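Local coordinates for Glyoxalase/bleomycin resistance protein/dioxygenase (Alicyclobacillus acidocaldarius subsp. acidocaldarius, PDB 3RRI) that is of unproven function but belongs to the glyoxalase/bleomycin resistance/dioxygenase superfamily and may act as a metal-dependent dioxygenase, at residues E22-Y27 / C33-R38; P16-D21 / D58-E63; R101-E104 / E109-T112. One frame throughout, in Å; residues are numbered along the deposited sequence.

How the contacts relate
Contacts 1 and 2 are neighbours, their centres about 14 Å apart, and both draw on helix 20-30 and the sheet formed by strands 10-17, 50-56, 42-47 and 34-39. They touch through a salt bridge from Arg-38 to Asp-21. Along the chain, contact 1 falls wholly between 16-21 and 58-63, within the beta-alpha-beta-beta-beta module that is the building block of this superfamily. Contact 3 comes later, in the second sheet, across the chain's centre: its centre is about 30 Å from that of contact 1 and 29 Å from that of contact 2. All three reach the same neighbouring subunit, so both halves of the chain take part in the assembly.

Contact 1 (E22-Y27 / C33-R38); sequences EAYDFY and CKLARR. With ACT (acetate ion), chain C.
Tyr-24 and Leu-35 meet between helix and strand, ring atom CE1 of the tyrosine lying 3.8 Å from methyl CD2 of the leucine. The two side chains run roughly perpendicular. Tyr-24 reaches over because its CG stands opposite the backbone N (chi1 173°), which swings the ring off the helix toward the strand. Beside it Arg-38, bent at chi3, reaches back to the helix, with NH1 4.2 Å from CB of Tyr-24. At the other end the amide N of Cys-33 donates to O of Tyr-27 at 2.9 Å, and CB of Cys-33 presses on the same oxygen at 3.1 Å. This is helix 20-30 packed against strand 34-39, the second strand of a beta-alpha-beta-beta-beta module. Further out, Asp-21 holds the guanidinium of Arg-38 by a salt bridge, and Asp-117 takes the hydroxyl of Tyr-27. A classic beta bulge sets Ala-36 and Arg-37 opposite the single residue Thr-44. NH1 and NH2 of Arg-37 each hydrogen-bond OXT of an acetate at 2.9 Å, most likely a crystallisation additive, which Tyr-128 OH of a neighbouring subunit also holds. A different subunit packs its own Leu-35 on Tyr-24 and its Tyr-24 on Leu-35.

Contact 2 (P16-D21 / D58-E63); sequences PARDLD and DRWDRE
The carbonyl O of Arg-59 lies 3.8 Å from CG of Pro-16, where the loop first meets the end of strand 10-17. Trp-60, next in line, carries most of the contact. Its CB sits 4.0 Å from CG of Pro-16, and its CG stands between the backbone N and the carbonyl carbon (chi1 51°), placing the indole alongside Arg-18. The arginine runs extended over one face of that indole: CB of Arg-18 makes a CH-pi contact with the five-membered ring, its closest approach being 3.4 Å to NE1 of Trp-60, and CD lies above the rim of the six-membered ring. The guanidinium stands steeply to the indole, planes 80° apart, and meets it with its edge, NH1 of Arg-18 3.5 Å from CH2 of Trp-60; any cation-pi attraction is long and weak, and the charge is paired with Glu-22. Just beyond Arg-18, Asp-19 is the N-cap of helix 20-30. Arg-62 then folds back over the opposite indole face. Its NH1 donates to O of Asp-58 at 2.6 Å and also to O of Trp-60, while NH2 makes a salt bridge to OD1 of Asp-58, so three bonds fix the guanidinium flat against the ring. The tryptophan is thus sandwiched between two arginines, tying the loop after strand 50-56 to the strand-to-helix turn of the beta-alpha-beta-beta-beta module.

Contact 3 (R101-E104 / E109-T112); sequences RRFE and EHET
Arg-101 bends at chi2 (-75°) while Glu-109 runs out with CG opposite its backbone N (chi1 -178°); the bend of one and the straight reach of the other bring guanidinium and carboxylate together. NH1 of Arg-101 donates to OE2 of Glu-109 at 2.9 Å; the oxygen lies in the guanidinium plane but is met from above its own carboxylate plane. That same OE2 is 2.7 Å from OE1 of Glu-104, close enough that one of the two acids probably holds a proton. NH1 of Arg-101 also pairs, at longer range, with OE1 of Glu-104, and its NH2 reaches OE1 of Glu-111 at 3.4 Å, the two planes only 14° apart. The strands form a beta hairpin, 100-102 against 110-116, with Arg-102 and His-110 the antiparallel hydrogen-bonded pair: N of Arg-102 to O of His-110 at 3.0 Å, and N of His-110 to O of Arg-102 at 3.1 Å. CB of Arg-102 lies over one imidazole face; its CG is 3.0 Å from NE2 of His-110, doubtfully short. At the ring's edge CD2 of Phe-103 comes within 3.5 Å of CE1 of His-110. His-110 ND1 bonds to O of Glu-108, an acetate sits about 3 Å from its side chain, and OE1 of Glu-109 accepts a hydrogen bond from the amide N of Gly-105. Phe-103 also meets Tyr-39 of a neighbouring subunit.

Contact 1 (E22-Y27 / C33-R38)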
loop_
_atom_site.group_PDB
_atom_site.type_symbol
_atom_site.label_atom_id
_atom_site.label_comp_id
_atom_site.label_asym_id
_atom_site.label_seq_id
_atom_site.Cartn_x
_atom_site.Cartn_y
_atom_site.Cartn_z
ATOM N N GLU A 22 -21.289 -18.386 25.143
ATOM C CA GLU A 22 -21.306 -19.439 24.129
ATOM C C GLU A 22 -20.831 -18.883 22.775
ATOM O O GLU A 22 -20.143 -19.554 22.013
ATOM C CB GLU A 22 -22.723 -19.982 24.019
ATOM C CG GLU A 22 -22.936 -21.116 23.038
ATOM C CD GLU A 22 -24.389 -21.499 22.928
ATOM O OE1 GLU A 22 -25.243 -20.581 22.828
ATOM O OE2 GLU A 22 -24.696 -22.720 22.910
ATOM N N ALA A 23 -21.206 -17.639 22.478
ATOM C CA ALA A 23 -20.770 -16.970 21.259
ATOM C C ALA A 23 -19.256 -16.688 21.269
ATOM O O ALA A 23 -18.572 -16.839 20.238
ATOM C CB ALA A 23 -21.528 -15.656 21.113
ATOM N N TYR A 24 -18.745 -16.233 22.413
ATOM C CA TYR A 24 -17.307 -16.120 22.642
ATOM C C TYR A 24 -16.564 -17.431 22.360
ATOM O O TYR A 24 -15.565 -17.426 21.650
ATOM C CB TYR A 24 -17.008 -15.633 24.073
ATOM C CG TYR A 24 -15.540 -15.663 24.418
ATOM C CD1 TYR A 24 -14.723 -14.573 24.184
ATOM C CD2 TYR A 24 -14.948 -16.807 24.959
ATOM C CE1 TYR A 24 -13.381 -14.603 24.485
ATOM C CE2 TYR A 24 -13.601 -16.846 25.280
ATOM C CZ TYR A 24 -12.810 -15.740 25.046
ATOM O OH TYR A 24 -11.465 -15.815 25.358
ATOM N N ASP A 25 -17.073 -18.530 22.919
ATOM C CA ASP A 25 -16.467 -19.864 22.743
ATOM C C ASP A 25 -16.376 -20.208 21.255
ATOM O O ASP A 25 -15.360 -20.731 20.783
ATOM C CB ASP A 25 -17.299 -20.939 23.470
ATOM C CG ASP A 25 -17.297 -20.785 25.007
ATOM O OD1 ASP A 25 -16.486 -20.008 25.579
ATOM O OD2 ASP A 25 -18.134 -21.473 25.652
ATOM N N PHE A 26 -17.419 -19.874 20.499
ATOM C CA PHE A 26 -17.469 -20.186 19.091
ATOM C C PHE A 26 -16.517 -19.277 18.307
ATOM O O PHE A 26 -15.645 -19.737 17.563
ATOM C CB PHE A 26 -18.884 -20.056 18.551
ATOM C CG PHE A 26 -19.004 -20.399 17.107
ATOM C CD1 PHE A 26 -19.207 -21.733 16.717
ATOM C CD2 PHE A 26 -18.884 -19.418 16.104
ATOM C CE1 PHE A 26 -19.286 -22.053 15.389
ATOM C CE2 PHE A 26 -18.976 -19.729 14.785
ATOM C CZ PHE A 26 -19.163 -21.070 14.411
ATOM N N TYR A 27 -16.714 -17.965 18.419
ATOM C CA TYR A 27 -16.022 -17.041 17.544
ATOM C C TYR A 27 -14.558 -16.810 17.907
ATOM O O TYR A 27 -13.749 -16.625 17.034
ATOM C CB TYR A 27 -16.745 -15.674 17.496
ATOM C CG TYR A 27 -17.985 -15.763 16.648
ATOM C CD1 TYR A 27 -17.893 -15.788 15.267
ATOM C CD2 TYR A 27 -19.271 -15.888 17.220
ATOM C CE1 TYR A 27 -19.006 -15.930 14.468
ATOM C CE2 TYR A 27 -20.407 -16.058 16.415
ATOM C CZ TYR A 27 -20.279 -16.069 15.033
ATOM O OH TYR A 27 -21.369 -16.206 14.228
ATOM N N CYS A 33 -11.224 -15.658 15.967
ATOM C CA CYS A 33 -11.449 -14.205 15.932
ATOM C C CYS A 33 -10.941 -13.599 17.234
ATOM O O CYS A 33 -10.691 -14.299 18.227
ATOM C CB CYS A 33 -12.928 -13.901 15.734
ATOM S SG CYS A 33 -13.577 -14.610 14.219
ATOM N N LYS A 34 -10.761 -12.281 17.251
ATOM C CA LYS A 34 -10.229 -11.628 18.406
ATOM C C LYS A 34 -11.363 -10.908 19.109
ATOM O O LYS A 34 -12.253 -10.392 18.456
ATOM C CB LYS A 34 -9.195 -10.615 18.017
ATOM C CG LYS A 34 -7.969 -11.157 17.321
ATOM C CD LYS A 34 -7.099 -10.015 16.774
ATOM C CE LYS A 34 -6.435 -10.384 15.430
ATOM N NZ LYS A 34 -5.995 -9.132 14.722
ATOM N N LEU A 35 -11.345 -10.936 20.425
ATOM C CA LEU A 35 -12.398 -10.291 21.212
ATOM C C LEU A 35 -11.978 -8.841 21.377
ATOM O O LEU A 35 -10.869 -8.592 21.779
ATOM C CB LEU A 35 -12.549 -10.896 22.592
ATOM C CG LEU A 35 -13.557 -10.244 23.543
ATOM C CD1 LEU A 35 -14.983 -10.336 23.039
ATOM C CD2 LEU A 35 -13.425 -10.834 24.973
ATOM N N ALA A 36 -12.889 -7.921 21.047
ATOM C CA ALA A 36 -12.646 -6.469 21.214
ATOM C C ALA A 36 -13.343 -5.983 22.467
ATOM O O ALA A 36 -12.720 -5.884 23.495
ATOM C CB ALA A 36 -13.115 -5.704 20.020
ATOM N N ARG A 37 -14.648 -5.759 22.399
ATOM C CA ARG A 37 -15.383 -5.163 23.520
ATOM C C ARG A 37 -16.547 -6.022 24.024
ATOM O O ARG A 37 -17.184 -6.743 23.262
ATOM C CB ARG A 37 -15.839 -3.745 23.138
ATOM C CG ARG A 37 -14.702 -2.803 22.997
ATOM C CD ARG A 37 -15.159 -1.429 22.486
ATOM N NE ARG A 37 -15.485 -1.395 21.050
ATOM C CZ ARG A 37 -16.653 -1.026 20.531
ATOM N NH1 ARG A 37 -17.692 -0.682 21.306
ATOM N NH2 ARG A 37 -16.798 -0.954 19.226
ATOM N N ARG A 38 -16.798 -5.967 25.333
ATOM C CA ARG A 38 -17.910 -6.708 25.940
ATOM C C ARG A 38 -18.817 -5.812 26.746
ATOM O O ARG A 38 -18.345 -4.946 27.474
ATOM C CB ARG A 38 -17.407 -7.766 26.906
ATOM C CG ARG A 38 -16.763 -8.974 26.290
ATOM C CD ARG A 38 -16.675 -10.116 27.336
ATOM N NE ARG A 38 -17.953 -10.823 27.510
ATOM C CZ ARG A 38 -18.121 -12.154 27.499
ATOM N NH1 ARG A 38 -17.097 -12.999 27.333
ATOM N NH2 ARG A 38 -19.336 -12.652 27.661
HETATM C C ACT C . -20.403 -0.918 19.143
HETATM O O ACT C . -20.815 -1.279 18.021
HETATM O OXT ACT C . -19.547 0.011 19.166
HETATM C CH3 ACT C . -20.906 -1.600 20.388
#

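Contact 2 (P16-D21 / D58-E63)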
loop_
_atom_site.group_PDB
_atom_site.type_symbol
_atom_site.label_atom_id
_atom_site.label_comp_id
_atom_site.label_asym_id
_atom_site.label_seq_id
_atom_site.Cartn_x
_atom_site.Cartn_y
_atom_site.Cartn_z
ATOM N N PRO A 16 -27.863 -12.118 16.020
ATOM C CA PRO A 16 -28.266 -12.555 17.335
ATOM C C PRO A 16 -27.376 -13.660 17.941
ATOM O O PRO A 16 -26.876 -14.536 17.213
ATOM C CB PRO A 16 -29.672 -13.096 17.095
ATOM C CG PRO A 16 -29.684 -13.520 15.717
ATOM C CD PRO A 16 -28.709 -12.658 14.960
ATOM N N ALA A 17 -27.191 -13.604 19.252
ATOM C CA ALA A 17 -26.549 -14.658 20.038
ATOM C C ALA A 17 -27.472 -14.978 21.186
ATOM O O ALA A 17 -27.828 -14.094 21.947
ATOM C CB ALA A 17 -25.214 -14.204 20.575
ATOM N N ARG A 18 -27.839 -16.237 21.348
ATOM C CA ARG A 18 -28.692 -16.632 22.477
ATOM C C ARG A 18 -27.970 -16.563 23.827
ATOM O O ARG A 18 -28.608 -16.477 24.885
ATOM C CB ARG A 18 -29.247 -18.028 22.225
ATOM C CG ARG A 18 -28.228 -19.106 22.288
ATOM C CD ARG A 18 -28.798 -20.375 21.718
ATOM N NE ARG A 18 -27.859 -21.468 21.948
ATOM C CZ ARG A 18 -28.079 -22.722 21.570
ATOM N NH1 ARG A 18 -29.202 -23.039 20.943
ATOM N NH2 ARG A 18 -27.170 -23.663 21.846
ATOM N N ASP A 19 -26.641 -16.595 23.800
ATOM C CA ASP A 19 -25.821 -16.615 24.999
ATOM C C ASP A 19 -24.451 -16.067 24.645
ATOM O O ASP A 19 -23.783 -16.602 23.757
ATOM C CB ASP A 19 -25.712 -18.067 25.530
ATOM C CG ASP A 19 -24.843 -18.171 26.778
ATOM O OD1 ASP A 19 -23.608 -18.001 26.700
ATOM O OD2 ASP A 19 -25.414 -18.418 27.874
ATOM N N LEU A 20 -24.013 -15.020 25.333
ATOM C CA LEU A 20 -22.789 -14.346 24.934
ATOM C C LEU A 20 -21.515 -15.156 25.200
ATOM O O LEU A 20 -20.579 -15.093 24.415
ATOM C CB LEU A 20 -22.675 -12.976 25.591
ATOM C CG LEU A 20 -23.740 -11.939 25.208
ATOM C CD1 LEU A 20 -23.484 -10.621 25.991
ATOM C CD2 LEU A 20 -23.808 -11.681 23.720
ATOM N N ASP A 21 -21.453 -15.878 26.321
ATOM C CA ASP A 21 -20.308 -16.738 26.600
ATOM C C ASP A 21 -20.167 -17.830 25.558
ATOM O O ASP A 21 -19.040 -18.148 25.144
ATOM C CB ASP A 21 -20.371 -17.358 28.005
ATOM C CG ASP A 21 -20.000 -16.366 29.104
ATOM O OD1 ASP A 21 -19.370 -15.328 28.802
ATOM O OD2 ASP A 21 -20.324 -16.650 30.274
ATOM N N ASP A 58 -33.251 -13.334 21.813
ATOM C CA ASP A 58 -34.067 -14.526 21.631
ATOM C C ASP A 58 -34.580 -14.663 20.201
ATOM O O ASP A 58 -35.253 -15.643 19.871
ATOM C CB ASP A 58 -35.226 -14.493 22.625
ATOM C CG ASP A 58 -36.040 -15.783 22.628
ATOM O OD1 ASP A 58 -35.447 -16.893 22.682
ATOM O OD2 ASP A 58 -37.283 -15.653 22.593
ATOM N N ARG A 59 -34.243 -13.712 19.335
ATOM C CA ARG A 59 -34.722 -13.716 17.955
ATOM C C ARG A 59 -33.713 -14.333 16.981
ATOM O O ARG A 59 -33.423 -13.762 15.925
ATOM C CB ARG A 59 -35.031 -12.289 17.525
ATOM C CG ARG A 59 -36.165 -11.627 18.308
ATOM C CD ARG A 59 -36.292 -10.197 17.795
ATOM N NE ARG A 59 -37.215 -9.364 18.565
ATOM C CZ ARG A 59 -36.967 -8.110 18.957
ATOM N NH1 ARG A 59 -35.791 -7.518 18.701
ATOM N NH2 ARG A 59 -37.894 -7.444 19.640
ATOM N N TRP A 60 -33.186 -15.491 17.351
ATOM C CA TRP A 60 -32.327 -16.298 16.477
ATOM C C TRP A 60 -33.186 -17.380 15.853
ATOM O O TRP A 60 -34.191 -17.784 16.445
ATOM C CB TRP A 60 -31.171 -16.909 17.266
ATOM C CG TRP A 60 -31.579 -17.636 18.526
ATOM C CD1 TRP A 60 -31.889 -17.084 19.727
ATOM C CD2 TRP A 60 -31.710 -19.058 18.690
ATOM N NE1 TRP A 60 -32.217 -18.063 20.628
ATOM C CE2 TRP A 60 -32.120 -19.285 20.014
ATOM C CE3 TRP A 60 -31.521 -20.152 17.842
ATOM C CZ2 TRP A 60 -32.329 -20.568 20.523
ATOM C CZ3 TRP A 60 -31.735 -21.417 18.338
ATOM C CH2 TRP A 60 -32.137 -21.615 19.669
ATOM N N ASP A 61 -32.809 -17.824 14.658
ATOM C CA ASP A 61 -33.606 -18.792 13.896
ATOM C C ASP A 61 -33.512 -20.176 14.521
ATOM O O ASP A 61 -32.419 -20.719 14.679
ATOM C CB ASP A 61 -33.131 -18.898 12.440
ATOM C CG ASP A 61 -33.333 -17.632 11.652
ATOM O OD1 ASP A 61 -34.109 -16.764 12.100
ATOM O OD2 ASP A 61 -32.707 -17.501 10.559
ATOM N N ARG A 62 -34.661 -20.753 14.866
ATOM C CA ARG A 62 -34.686 -22.123 15.375
ATOM C C ARG A 62 -34.573 -23.129 14.252
ATOM O O ARG A 62 -34.079 -24.220 14.469
ATOM C CB ARG A 62 -35.959 -22.400 16.193
ATOM C CG ARG A 62 -35.778 -22.161 17.666
ATOM C CD ARG A 62 -35.551 -20.701 17.954
ATOM N NE ARG A 62 -35.656 -20.435 19.379
ATOM C CZ ARG A 62 -35.568 -19.226 19.925
ATOM N NH1 ARG A 62 -35.341 -18.159 19.177
ATOM N NH2 ARG A 62 -35.678 -19.088 21.229
ATOM N N GLU A 63 -35.040 -22.763 13.064
ATOM C CA GLU A 63 -34.989 -23.641 11.893
ATOM C C GLU A 63 -34.124 -22.933 10.875
ATOM O O GLU A 63 -34.351 -21.762 10.578
ATOM C CB GLU A 63 -36.404 -23.853 11.325
ATOM C CG GLU A 63 -36.740 -25.284 10.868
ATOM C CD GLU A 63 -38.258 -25.520 10.795
ATOM O OE1 GLU A 63 -38.832 -25.479 9.671
ATOM O OE2 GLU A 63 -38.882 -25.712 11.871
#

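Contact 3 (R101-E104 / E109-T112)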
loop_
_atom_site.group_PDB
_atom_site.type_symbol
_atom_site.label_atom_id
_atom_site.label_comp_id
_atom_site.label_asym_id
_atom_site.label_seq_id
_atom_site.Cartn_x
_atom_site.Cartn_y
_atom_site.Cartn_z
ATOM N N ARG A 101 -18.631 -26.834 -4.403
ATOM C CA ARG A 101 -18.519 -25.865 -5.505
ATOM C C ARG A 101 -19.892 -25.306 -5.835
ATOM O O ARG A 101 -20.885 -26.019 -5.799
ATOM C CB ARG A 101 -17.992 -26.537 -6.752
ATOM C CG ARG A 101 -16.681 -27.184 -6.557
ATOM C CD ARG A 101 -15.564 -26.178 -6.489
ATOM N NE ARG A 101 -14.300 -26.898 -6.373
ATOM C CZ ARG A 101 -13.537 -27.288 -7.393
ATOM N NH1 ARG A 101 -13.865 -26.993 -8.648
ATOM N NH2 ARG A 101 -12.417 -27.969 -7.144
ATOM N N ARG A 102 -19.941 -24.025 -6.139
ATOM C CA ARG A 102 -21.158 -23.374 -6.540
ATOM C C ARG A 102 -20.839 -22.706 -7.894
ATOM O O ARG A 102 -19.693 -22.300 -8.137
ATOM C CB ARG A 102 -21.595 -22.419 -5.410
ATOM C CG ARG A 102 -22.356 -21.165 -5.812
ATOM C CD ARG A 102 -23.836 -21.209 -5.547
ATOM N NE ARG A 102 -24.522 -22.296 -6.245
ATOM C CZ ARG A 102 -25.820 -22.299 -6.542
ATOM N NH1 ARG A 102 -26.606 -21.261 -6.235
ATOM N NH2 ARG A 102 -26.336 -23.346 -7.172
ATOM N N PHE A 103 -21.839 -22.683 -8.784
ATOM C CA PHE A 103 -21.670 -22.353 -10.207
ATOM C C PHE A 103 -20.554 -23.127 -10.905
ATOM O O PHE A 103 -19.765 -22.568 -11.651
ATOM C CB PHE A 103 -21.466 -20.859 -10.361
ATOM C CG PHE A 103 -22.550 -20.042 -9.729
ATOM C CD1 PHE A 103 -23.892 -20.383 -9.891
ATOM C CD2 PHE A 103 -22.239 -18.918 -8.984
ATOM C CE1 PHE A 103 -24.899 -19.612 -9.313
ATOM C CE2 PHE A 103 -23.232 -18.144 -8.411
ATOM C CZ PHE A 103 -24.571 -18.492 -8.576
ATOM N N GLU A 104 -20.507 -24.433 -10.681
ATOM C CA GLU A 104 -19.467 -25.293 -11.265
ATOM C C GLU A 104 -19.282 -25.137 -12.795
ATOM O O GLU A 104 -20.274 -25.087 -13.540
ATOM C CB GLU A 104 -19.793 -26.750 -10.934
ATOM C CG GLU A 104 -18.755 -27.760 -11.446
ATOM C CD GLU A 104 -17.755 -28.209 -10.390
ATOM O OE1 GLU A 104 -16.536 -28.045 -10.636
ATOM O OE2 GLU A 104 -18.190 -28.751 -9.337
ATOM N N GLU A 109 -17.507 -19.672 -10.900
ATOM C CA GLU A 109 -17.327 -20.783 -10.004
ATOM C C GLU A 109 -16.539 -20.413 -8.760
ATOM O O GLU A 109 -15.498 -19.746 -8.838
ATOM C CB GLU A 109 -16.543 -21.916 -10.700
ATOM C CG GLU A 109 -16.377 -23.137 -9.784
ATOM C CD GLU A 109 -16.013 -24.425 -10.503
ATOM O OE1 GLU A 109 -15.724 -24.393 -11.715
ATOM O OE2 GLU A 109 -16.032 -25.475 -9.818
ATOM N N HIS A 110 -17.005 -20.893 -7.607
ATOM C CA HIS A 110 -16.246 -20.708 -6.377
ATOM C C HIS A 110 -16.337 -21.926 -5.445
ATOM O O HIS A 110 -17.363 -22.617 -5.459
ATOM C CB HIS A 110 -16.738 -19.450 -5.648
ATOM C CG HIS A 110 -18.232 -19.337 -5.521
ATOM N ND1 HIS A 110 -19.048 -18.903 -6.549
ATOM C CD2 HIS A 110 -19.045 -19.513 -4.450
ATOM C CE1 HIS A 110 -20.299 -18.845 -6.124
ATOM N NE2 HIS A 110 -20.320 -19.188 -4.845
ATOM N N GLU A 111 -15.264 -22.190 -4.679
ATOM C CA GLU A 111 -15.311 -23.154 -3.587
ATOM C C GLU A 111 -15.990 -22.498 -2.422
ATOM O O GLU A 111 -15.805 -21.293 -2.198
ATOM C CB GLU A 111 -13.916 -23.620 -3.185
ATOM C CG GLU A 111 -13.103 -24.325 -4.285
ATOM C CD GLU A 111 -12.109 -25.386 -3.779
ATOM O OE1 GLU A 111 -11.354 -25.915 -4.613
ATOM O OE2 GLU A 111 -12.071 -25.712 -2.583
ATOM N N THR A 112 -16.737 -23.278 -1.640
ATOM C CA THR A 112 -17.523 -22.742 -0.543
ATOM C C THR A 112 -17.612 -23.780 0.582
ATOM O O THR A 112 -17.623 -24.992 0.311
ATOM C CB THR A 112 -18.942 -22.428 -1.040
ATOM O OG1 THR A 112 -19.742 -21.933 0.022
ATOM C CG2 THR A 112 -19.591 -23.696 -1.542
#